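Type III restriction-modification enzyme EcoP15I Mod subunit (Escherichia coli, PDB 4ZCF) methylates one adenine of the DNA site CAGCAG, using S-adenosylmethionine, and joins the Res subunit to cut DNA as a type III restriction enzyme. Local coordinates at residues 186-200 / 242-254. Residues are numbered along the deposited sequence; the frame is centred on the assembly and turned at random.
Sequences RELMREDGTIFISID and EYIIVYTKNKEQL
Lys249 spends its ammonium group on backbone oxygens: NZ donates to Met189 O at 2.8 Å, in the carbonyl plane, and to Arg186 O at 2.9 Å, tilted from it. Both carbonyls lie where helix 171-188 gives way to strand 189-190, and a long, flexible chain ending in several N-H groups suits a site offering two acceptors. Arg186 O is shared, since Met189 N approaches it from the opposite face. Bends at chi2 (-94°) and chi4 (68°) carry the lysine past Met189 CB, which packs on its CG, while Lys249 CE lies 3.5 Å from Arg186 NH1. Glu115 adds a long, weak ion pair to NZ. With an alanine here, the Arg186 and Met189 carbonyls would probably lose this donor, and a gap would open beside Met189.

Gly193 closes the type I turn begun at Arg190; Gly193 O accepts from Thr248 OG1 (3.0 Å) and from Lys249 N, which come from opposite faces of its plane, and a CB on this residue would clash with Arg190 O. From there strands 193-199 and 242-248 run antiparallel: Ile195 with Tyr247, Ile197 with Ile245 and Ile199 with Tyr243 each exchange two backbone hydrogen bonds. They are neighbours in the central mixed sheet of the Rossmann-like methyltransferase domain, with strand 117-122 flanking 193-199 on its other side.

On the face carrying Phe196, Val246 CG1 sits over the ring centre in a CH-pi contact, 3.9 Å from the centroid and 12° off the normal, while Ile244 CG2 meets the ring edge in plane. The branched Val246 fits because its second methyl, CG2, also reaches Phe196 CD2 (3.6 Å). On the opposite face, where helix 204-215 packs on Ile199 and Ile245, Ile197 lies alongside Ile245, whose CG2 touches Ile199 CD1 at 3.8 Å.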
ATOM      1  N   ARG A 186      -7.416  -3.104  -6.499  1.00 36.94           N
ATOM      2  CA  ARG A 186      -7.347  -2.266  -5.277  1.00 36.74           C
ATOM      3  C   ARG A 186      -8.741  -1.930  -4.707  1.00 40.97           C
ATOM      4  O   ARG A 186      -8.939  -1.937  -3.490  1.00 41.98           O
ATOM      5  CB  ARG A 186      -6.531  -0.980  -5.531  1.00 35.00           C
ATOM      6  CG  ARG A 186      -6.248  -0.138  -4.280  1.00 39.18           C
ATOM      7  CD  ARG A 186      -5.770   1.236  -4.681  1.00 50.71           C
ATOM      8  NE  ARG A 186      -5.408   2.078  -3.544  1.00 58.47           N
ATOM      9  CZ  ARG A 186      -6.253   2.888  -2.915  1.00 80.33           C
ATOM     10  NH1 ARG A 186      -7.530   2.940  -3.277  1.00 71.31           N
ATOM     11  NH2 ARG A 186      -5.836   3.634  -1.899  1.00 68.20           N
ATOM     12  N   GLU A 187      -9.701  -1.683  -5.608  1.00 35.63           N
ATOM     13  CA  GLU A 187     -11.083  -1.361  -5.331  1.00 35.57           C
ATOM     14  C   GLU A 187     -11.805  -2.478  -4.584  1.00 41.10           C
ATOM     15  O   GLU A 187     -12.661  -2.186  -3.749  1.00 41.31           O
ATOM     16  CB  GLU A 187     -11.812  -1.057  -6.641  1.00 37.88           C
ATOM     17  CG  GLU A 187     -11.111  -0.036  -7.549  1.00 53.11           C
ATOM     18  CD  GLU A 187     -11.939   0.601  -8.652  1.00 73.52           C
ATOM     19  OE1 GLU A 187     -13.187   0.521  -8.587  1.00 61.26           O
ATOM     20  OE2 GLU A 187     -11.340   1.226  -9.559  1.00 74.20           O
ATOM     21  N   LEU A 188     -11.436  -3.755  -4.848  1.00 37.32           N
ATOM     22  CA  LEU A 188     -12.072  -4.935  -4.242  1.00 35.87           C
ATOM     23  C   LEU A 188     -11.591  -5.250  -2.853  1.00 39.80           C
ATOM     24  O   LEU A 188     -12.264  -5.967  -2.097  1.00 38.93           O
ATOM     25  CB  LEU A 188     -11.898  -6.163  -5.143  1.00 35.55           C
ATOM     26  CG  LEU A 188     -12.394  -6.067  -6.611  1.00 37.80           C
ATOM     27  CD1 LEU A 188     -12.329  -7.432  -7.257  1.00 36.02           C
ATOM     28  CD2 LEU A 188     -13.836  -5.486  -6.705  1.00 35.22           C
ATOM     29  N   MET A 189     -10.430  -4.670  -2.501  1.00 35.79           N
ATOM     30  CA  MET A 189      -9.750  -4.859  -1.237  1.00 33.18           C
ATOM     31  C   MET A 189     -10.404  -4.152  -0.106  1.00 38.80           C
ATOM     32  O   MET A 189     -10.596  -2.940  -0.151  1.00 39.96           O
ATOM     33  CB  MET A 189      -8.305  -4.381  -1.353  1.00 35.00           C
ATOM     34  CG  MET A 189      -7.436  -5.283  -2.185  1.00 39.06           C
ATOM     35  SD  MET A 189      -5.776  -4.639  -2.491  1.00 43.49           S
ATOM     36  CE  MET A 189      -5.151  -4.691  -0.860  1.00 40.21           C
ATOM     37  N   ARG A 190     -10.639  -4.894   0.978  1.00 36.96           N
ATOM     38  CA  ARG A 190     -11.103  -4.390   2.273  1.00 35.99           C
ATOM     39  C   ARG A 190      -9.990  -3.431   2.769  1.00 43.33           C
ATOM     40  O   ARG A 190      -8.813  -3.619   2.413  1.00 44.12           O
ATOM     41  CB  ARG A 190     -11.173  -5.574   3.235  1.00 31.51           C
ATOM     42  CG  ARG A 190     -12.560  -6.013   3.668  1.00 30.35           C
ATOM     43  CD  ARG A 190     -12.553  -7.433   4.247  1.00 37.43           C
ATOM     44  NE  ARG A 190     -11.919  -7.510   5.565  1.00 45.67           N
ATOM     45  CZ  ARG A 190     -12.014  -8.547   6.403  1.00 61.39           C
ATOM     46  NH1 ARG A 190     -12.716  -9.627   6.064  1.00 39.04           N
ATOM     47  NH2 ARG A 190     -11.405  -8.513   7.587  1.00 44.49           N
ATOM     48  N   GLU A 191     -10.334  -2.423   3.575  1.00 40.08           N
ATOM     49  CA  GLU A 191      -9.331  -1.474   4.086  1.00 39.76           C
ATOM     50  C   GLU A 191      -8.196  -2.175   4.852  1.00 42.25           C
ATOM     51  O   GLU A 191      -7.042  -1.789   4.732  1.00 42.55           O
ATOM     52  CB  GLU A 191      -9.997  -0.405   4.946  1.00 41.32           C
ATOM     53  CG  GLU A 191     -10.844   0.553   4.123  1.00 54.92           C
ATOM     54  CD  GLU A 191     -10.265   1.948   3.998  1.00 77.35           C
ATOM     55  OE1 GLU A 191     -10.493   2.765   4.922  1.00 65.53           O
ATOM     56  OE2 GLU A 191      -9.562   2.216   2.995  1.00 67.88           O
ATOM     57  N   ASP A 192      -8.533  -3.236   5.587  1.00 37.30           N
ATOM     58  CA  ASP A 192      -7.618  -4.052   6.390  1.00 35.44           C
ATOM     59  C   ASP A 192      -7.008  -5.209   5.560  1.00 36.52           C
ATOM     60  O   ASP A 192      -6.391  -6.101   6.123  1.00 34.50           O
ATOM     61  CB  ASP A 192      -8.383  -4.588   7.630  1.00 35.92           C
ATOM     62  CG  ASP A 192      -9.469  -5.629   7.388  1.00 45.03           C
ATOM     63  OD1 ASP A 192      -9.917  -5.778   6.219  1.00 46.43           O
ATOM     64  OD2 ASP A 192      -9.874  -6.293   8.357  1.00 50.03           O
ATOM     65  N   GLY A 193      -7.276  -5.192   4.248  1.00 33.21           N
ATOM     66  CA  GLY A 193      -6.876  -6.186   3.259  1.00 31.49           C
ATOM     67  C   GLY A 193      -5.491  -5.974   2.705  1.00 35.33           C
ATOM     68  O   GLY A 193      -4.890  -4.914   2.913  1.00 34.78           O
ATOM     69  N   THR A 194      -4.953  -7.032   2.042  1.00 33.41           N
ATOM     70  CA  THR A 194      -3.591  -7.106   1.490  1.00 32.96           C
ATOM     71  C   THR A 194      -3.499  -7.785   0.132  1.00 36.84           C
ATOM     72  O   THR A 194      -4.270  -8.684  -0.168  1.00 38.26           O
ATOM     73  CB  THR A 194      -2.629  -7.848   2.460  1.00 38.89           C
ATOM     74  OG1 THR A 194      -3.223  -9.065   2.909  1.00 42.35           O
ATOM     75  CG2 THR A 194      -2.202  -7.007   3.648  1.00 30.87           C
ATOM     76  N   ILE A 195      -2.536  -7.359  -0.672  1.00 32.68           N
ATOM     77  CA  ILE A 195      -2.178  -7.953  -1.951  1.00 32.18           C
ATOM     78  C   ILE A 195      -0.763  -8.536  -1.806  1.00 33.87           C
ATOM     79  O   ILE A 195       0.069  -7.927  -1.158  1.00 34.41           O
ATOM     80  CB  ILE A 195      -2.337  -6.997  -3.187  1.00 35.35           C
ATOM     81  CG1 ILE A 195      -1.988  -7.727  -4.516  1.00 35.74           C
ATOM     82  CG2 ILE A 195      -1.551  -5.683  -3.023  1.00 35.66           C
ATOM     83  CD1 ILE A 195      -2.528  -7.123  -5.787  1.00 46.02           C
ATOM     84  N   PHE A 196      -0.522  -9.725  -2.378  1.00 29.71           N
ATOM     85  CA  PHE A 196       0.752 -10.467  -2.457  1.00 27.44           C
ATOM     86  C   PHE A 196       1.017 -10.702  -3.969  1.00 32.83           C
ATOM     87  O   PHE A 196       0.115 -11.150  -4.680  1.00 32.89           O
ATOM     88  CB  PHE A 196       0.600 -11.807  -1.710  1.00 27.68           C
ATOM     89  CG  PHE A 196       0.586 -11.750  -0.197  1.00 26.94           C
ATOM     90  CD1 PHE A 196      -0.522 -11.282   0.488  1.00 28.02           C
ATOM     91  CD2 PHE A 196       1.682 -12.180   0.543  1.00 29.48           C
ATOM     92  CE1 PHE A 196      -0.532 -11.220   1.892  1.00 28.82           C
ATOM     93  CE2 PHE A 196       1.662 -12.144   1.946  1.00 31.89           C
ATOM     94  CZ  PHE A 196       0.544 -11.682   2.611  1.00 28.74           C
ATOM     95  N   ILE A 197       2.205 -10.300  -4.485  1.00 30.57           N
ATOM     96  CA  ILE A 197       2.575 -10.421  -5.909  1.00 28.52           C
ATOM     97  C   ILE A 197       3.909 -11.098  -6.091  1.00 33.65           C
ATOM     98  O   ILE A 197       4.938 -10.527  -5.716  1.00 34.06           O
ATOM     99  CB  ILE A 197       2.535  -9.086  -6.711  1.00 30.97           C
ATOM    100  CG1 ILE A 197       1.326  -8.195  -6.337  1.00 30.68           C
ATOM    101  CG2 ILE A 197       2.603  -9.359  -8.243  1.00 30.12           C
ATOM    102  CD1 ILE A 197       1.344  -6.785  -6.913  1.00 31.55           C
ATOM    103  N   SER A 198       3.900 -12.300  -6.706  1.00 31.44           N
ATOM    104  CA  SER A 198       5.102 -13.068  -7.032  1.00 31.77           C
ATOM    105  C   SER A 198       5.751 -12.475  -8.259  1.00 36.64           C
ATOM    106  O   SER A 198       5.063 -12.182  -9.233  1.00 35.46           O
ATOM    107  CB  SER A 198       4.755 -14.522  -7.350  1.00 35.70           C
ATOM    108  OG  SER A 198       4.515 -15.274  -6.175  1.00 40.69           O
ATOM    109  N   ILE A 199       7.081 -12.304  -8.218  1.00 34.54           N
ATOM    110  CA  ILE A 199       7.885 -11.815  -9.338  1.00 34.68           C
ATOM    111  C   ILE A 199       9.261 -12.283  -9.131  1.00 36.81           C
ATOM    112  O   ILE A 199       9.568 -12.762  -8.055  1.00 37.63           O
ATOM    113  CB  ILE A 199       7.899 -10.274  -9.590  1.00 38.61           C
ATOM    114  CG1 ILE A 199       7.608  -9.456  -8.349  1.00 38.69           C
ATOM    115  CG2 ILE A 199       7.132  -9.840 -10.891  1.00 39.81           C
ATOM    116  CD1 ILE A 199       8.751  -9.198  -7.541  1.00 46.03           C
ATOM    117  N   ASP A 200      10.102 -12.097 -10.147  1.00 31.88           N
ATOM    118  CA  ASP A 200      11.520 -12.413 -10.159  1.00 30.61           C
ATOM    119  C   ASP A 200      12.287 -11.080 -10.499  1.00 33.74           C
ATOM    120  O   ASP A 200      11.671 -10.022 -10.467  1.00 32.91           O
ATOM    121  CB  ASP A 200      11.813 -13.651 -11.080  1.00 30.91           C
ATOM    122  CG  ASP A 200      12.180 -13.454 -12.551  1.00 33.81           C
ATOM    123  OD1 ASP A 200      11.881 -12.368 -13.113  1.00 35.30           O
ATOM    124  OD2 ASP A 200      12.787 -14.378 -13.136  1.00 40.03           O
ATOM    125  N   GLU A 242      13.363 -15.650  -5.913  1.00 32.93           N
ATOM    126  CA  GLU A 242      12.437 -14.692  -6.478  1.00 32.61           C
ATOM    127  C   GLU A 242      11.751 -13.962  -5.308  1.00 33.98           C
ATOM    128  O   GLU A 242      12.159 -14.117  -4.156  1.00 32.32           O
ATOM    129  CB  GLU A 242      11.465 -15.353  -7.456  1.00 34.74           C
ATOM    130  CG  GLU A 242      10.934 -16.710  -7.028  1.00 41.96           C
ATOM    131  CD  GLU A 242       9.834 -17.157  -7.955  1.00 52.69           C
ATOM    132  OE1 GLU A 242      10.154 -17.761  -9.005  1.00 54.49           O
ATOM    133  OE2 GLU A 242       8.661 -16.818  -7.677  1.00 31.66           O
ATOM    134  N   TYR A 243      10.745 -13.165  -5.589  1.00 31.70           N
ATOM    135  CA  TYR A 243      10.124 -12.331  -4.564  1.00 32.11           C
ATOM    136  C   TYR A 243       8.619 -12.430  -4.495  1.00 34.97           C
ATOM    137  O   TYR A 243       7.979 -12.928  -5.400  1.00 35.25           O
ATOM    138  CB  TYR A 243      10.527 -10.843  -4.777  1.00 33.26           C
ATOM    139  CG  TYR A 243      11.995 -10.604  -5.092  1.00 33.16           C
ATOM    140  CD1 TYR A 243      12.919 -10.383  -4.075  1.00 33.85           C
ATOM    141  CD2 TYR A 243      12.452 -10.572  -6.407  1.00 33.95           C
ATOM    142  CE1 TYR A 243      14.274 -10.190  -4.356  1.00 34.58           C
ATOM    143  CE2 TYR A 243      13.807 -10.374  -6.702  1.00 35.08           C
ATOM    144  CZ  TYR A 243      14.710 -10.161  -5.671  1.00 42.09           C
ATOM    145  OH  TYR A 243      16.042  -9.960  -5.938  1.00 44.37           O
ATOM    146  N   ILE A 244       8.070 -11.927  -3.406  1.00 32.41           N
ATOM    147  CA  ILE A 244       6.651 -11.759  -3.112  1.00 32.17           C
ATOM    148  C   ILE A 244       6.535 -10.350  -2.490  1.00 35.76           C
ATOM    149  O   ILE A 244       6.958 -10.153  -1.350  1.00 33.68           O
ATOM    150  CB  ILE A 244       6.030 -12.886  -2.225  1.00 35.08           C
ATOM    151  CG1 ILE A 244       6.387 -14.311  -2.806  1.00 36.15           C
ATOM    152  CG2 ILE A 244       4.491 -12.675  -2.065  1.00 33.70           C
ATOM    153  CD1 ILE A 244       5.909 -15.568  -2.076  1.00 36.29           C
ATOM    154  N   ILE A 245       6.062  -9.365  -3.291  1.00 33.92           N
ATOM    155  CA  ILE A 245       5.826  -7.996  -2.836  1.00 34.40           C
ATOM    156  C   ILE A 245       4.452  -7.963  -2.128  1.00 35.40           C
ATOM    157  O   ILE A 245       3.529  -8.630  -2.566  1.00 34.84           O
ATOM    158  CB  ILE A 245       6.018  -6.885  -3.914  1.00 39.04           C
ATOM    159  CG1 ILE A 245       4.785  -6.664  -4.752  1.00 41.36           C
ATOM    160  CG2 ILE A 245       7.272  -7.080  -4.787  1.00 41.42           C
ATOM    161  CD1 ILE A 245       4.781  -5.304  -5.369  1.00 61.50           C
ATOM    162  N   VAL A 246       4.350  -7.271  -0.987  1.00 30.88           N
ATOM    163  CA  VAL A 246       3.120  -7.228  -0.182  1.00 29.94           C
ATOM    164  C   VAL A 246       2.709  -5.765   0.048  1.00 36.03           C
ATOM    165  O   VAL A 246       3.556  -4.931   0.370  1.00 38.53           O
ATOM    166  CB  VAL A 246       3.300  -8.012   1.158  1.00 31.69           C
ATOM    167  CG1 VAL A 246       1.998  -8.125   1.929  1.00 31.15           C
ATOM    168  CG2 VAL A 246       3.895  -9.395   0.926  1.00 30.94           C
ATOM    169  N   TYR A 247       1.438  -5.443  -0.184  1.00 30.88           N
ATOM    170  CA  TYR A 247       0.885  -4.101   0.029  1.00 30.36           C
ATOM    171  C   TYR A 247      -0.456  -4.252   0.729  1.00 34.75           C
ATOM    172  O   TYR A 247      -1.047  -5.320   0.724  1.00 32.10           O
ATOM    173  CB  TYR A 247       0.715  -3.309  -1.300  1.00 31.07           C
ATOM    174  CG  TYR A 247       1.977  -2.661  -1.845  1.00 31.09           C
ATOM    175  CD1 TYR A 247       2.985  -3.426  -2.427  1.00 32.23           C
ATOM    176  CD2 TYR A 247       2.155  -1.280  -1.796  1.00 31.22           C
ATOM    177  CE1 TYR A 247       4.158  -2.844  -2.895  1.00 29.64           C
ATOM    178  CE2 TYR A 247       3.330  -0.687  -2.260  1.00 31.55           C
ATOM    179  CZ  TYR A 247       4.318  -1.473  -2.829  1.00 32.13           C
ATOM    180  OH  TYR A 247       5.452  -0.908  -3.353  1.00 33.17           O
ATOM    181  N   THR A 248      -0.905  -3.187   1.361  1.00 34.80           N
ATOM    182  CA  THR A 248      -2.168  -3.112   2.078  1.00 34.89           C
ATOM    183  C   THR A 248      -3.024  -2.030   1.425  1.00 39.56           C
ATOM    184  O   THR A 248      -2.482  -1.208   0.681  1.00 38.99           O
ATOM    185  CB  THR A 248      -1.907  -2.922   3.585  1.00 37.49           C
ATOM    186  OG1 THR A 248      -3.139  -2.938   4.298  1.00 35.05           O
ATOM    187  CG2 THR A 248      -1.125  -1.675   3.904  1.00 33.69           C
ATOM    188  N   LYS A 249      -4.361  -2.061   1.633  1.00 36.60           N
ATOM    189  CA  LYS A 249      -5.226  -1.015   1.080  1.00 35.69           C
ATOM    190  C   LYS A 249      -5.058   0.241   1.936  1.00 37.82           C
ATOM    191  O   LYS A 249      -4.825   1.327   1.415  1.00 36.29           O
ATOM    192  CB  LYS A 249      -6.690  -1.458   1.043  1.00 37.62           C
ATOM    193  CG  LYS A 249      -7.374  -1.014  -0.234  1.00 40.58           C
ATOM    194  CD  LYS A 249      -8.115   0.303  -0.109  1.00 38.99           C
ATOM    195  CE  LYS A 249      -9.041   0.525  -1.284  1.00 41.16           C
ATOM    196  NZ  LYS A 249     -10.193  -0.441  -1.297  1.00 40.93           N
ATOM    197  N   ASN A 250      -5.100   0.055   3.257  1.00 35.31           N
ATOM    198  CA  ASN A 250      -4.906   1.107   4.239  1.00 36.10           C
ATOM    199  C   ASN A 250      -4.041   0.582   5.369  1.00 41.06           C
ATOM    200  O   ASN A 250      -4.536  -0.190   6.200  1.00 39.61           O
ATOM    201  CB  ASN A 250      -6.256   1.586   4.796  1.00 36.80           C
ATOM    202  CG  ASN A 250      -6.191   2.845   5.603  1.00 52.65           C
ATOM    203  OD1 ASN A 250      -5.124   3.335   5.979  1.00 42.90           O
ATOM    204  ND2 ASN A 250      -7.352   3.384   5.908  1.00 52.68           N
ATOM    205  N   LYS A 251      -2.768   1.058   5.431  1.00 38.46           N
ATOM    206  CA  LYS A 251      -1.802   0.703   6.468  1.00 39.58           C
ATOM    207  C   LYS A 251      -2.310   0.920   7.890  1.00 45.79           C
ATOM    208  O   LYS A 251      -1.918   0.187   8.795  1.00 46.68           O
ATOM    209  CB  LYS A 251      -0.475   1.435   6.239  1.00 43.67           C
ATOM    210  CG  LYS A 251       0.712   0.874   7.040  1.00 57.51           C
ATOM    211  CD  LYS A 251       1.294  -0.409   6.485  1.00 59.77           C
ATOM    212  CE  LYS A 251       2.461  -0.854   7.320  1.00 76.43           C
ATOM    213  NZ  LYS A 251       3.130  -2.055   6.755  1.00 90.93           N
ATOM    214  N   GLU A 252      -3.211   1.889   8.068  1.00 43.66           N
ATOM    215  CA  GLU A 252      -3.826   2.270   9.340  1.00 43.93           C
ATOM    216  C   GLU A 252      -4.837   1.229   9.794  1.00 48.62           C
ATOM    217  O   GLU A 252      -4.941   0.968  10.990  1.00 50.27           O
ATOM    218  CB  GLU A 252      -4.525   3.638   9.205  1.00 45.65           C
ATOM    219  CG  GLU A 252      -3.640   4.765   8.690  1.00 61.84           C
ATOM    220  CD  GLU A 252      -2.691   5.373   9.707  1.00 93.49           C
ATOM    221  OE1 GLU A 252      -3.164   6.144  10.576  1.00104.91           O
ATOM    222  OE2 GLU A 252      -1.472   5.098   9.623  1.00 82.11           O
ATOM    223  N   GLN A 253      -5.581   0.629   8.850  1.00 43.86           N
ATOM    224  CA  GLN A 253      -6.605  -0.368   9.181  1.00 42.72           C
ATOM    225  C   GLN A 253      -6.055  -1.787   9.202  1.00 42.84           C
ATOM    226  O   GLN A 253      -6.732  -2.718   9.636  1.00 42.93           O
ATOM    227  CB  GLN A 253      -7.840  -0.229   8.270  1.00 44.32           C
ATOM    228  CG  GLN A 253      -8.592   1.108   8.425  1.00 41.95           C
ATOM    229  CD  GLN A 253      -9.050   1.351   9.843  1.00 50.52           C
ATOM    230  OE1 GLN A 253      -8.746   2.374  10.453  1.00 51.05           O
ATOM    231  NE2 GLN A 253      -9.743   0.404  10.422  1.00 36.81           N
ATOM    232  N   LEU A 254      -4.806  -1.933   8.789  1.00 36.95           N
ATOM    233  CA  LEU A 254      -4.101  -3.199   8.771  1.00 36.10           C
ATOM    234  C   LEU A 254      -3.750  -3.626  10.193  1.00 41.95           C
ATOM    235  O   LEU A 254      -3.241  -2.833  10.996  1.00 41.92           O
ATOM    236  CB  LEU A 254      -2.834  -3.079   7.901  1.00 35.60           C
ATOM    237  CG  LEU A 254      -1.938  -4.323   7.790  1.00 39.57           C
ATOM    238  CD1 LEU A 254      -2.605  -5.453   6.996  1.00 37.54           C
ATOM    239  CD2 LEU A 254      -0.603  -3.951   7.194  1.00 41.73           C
TER
HETATM  240  O   HOH W   1      -3.908   1.855  -0.887  1.00 37.41           O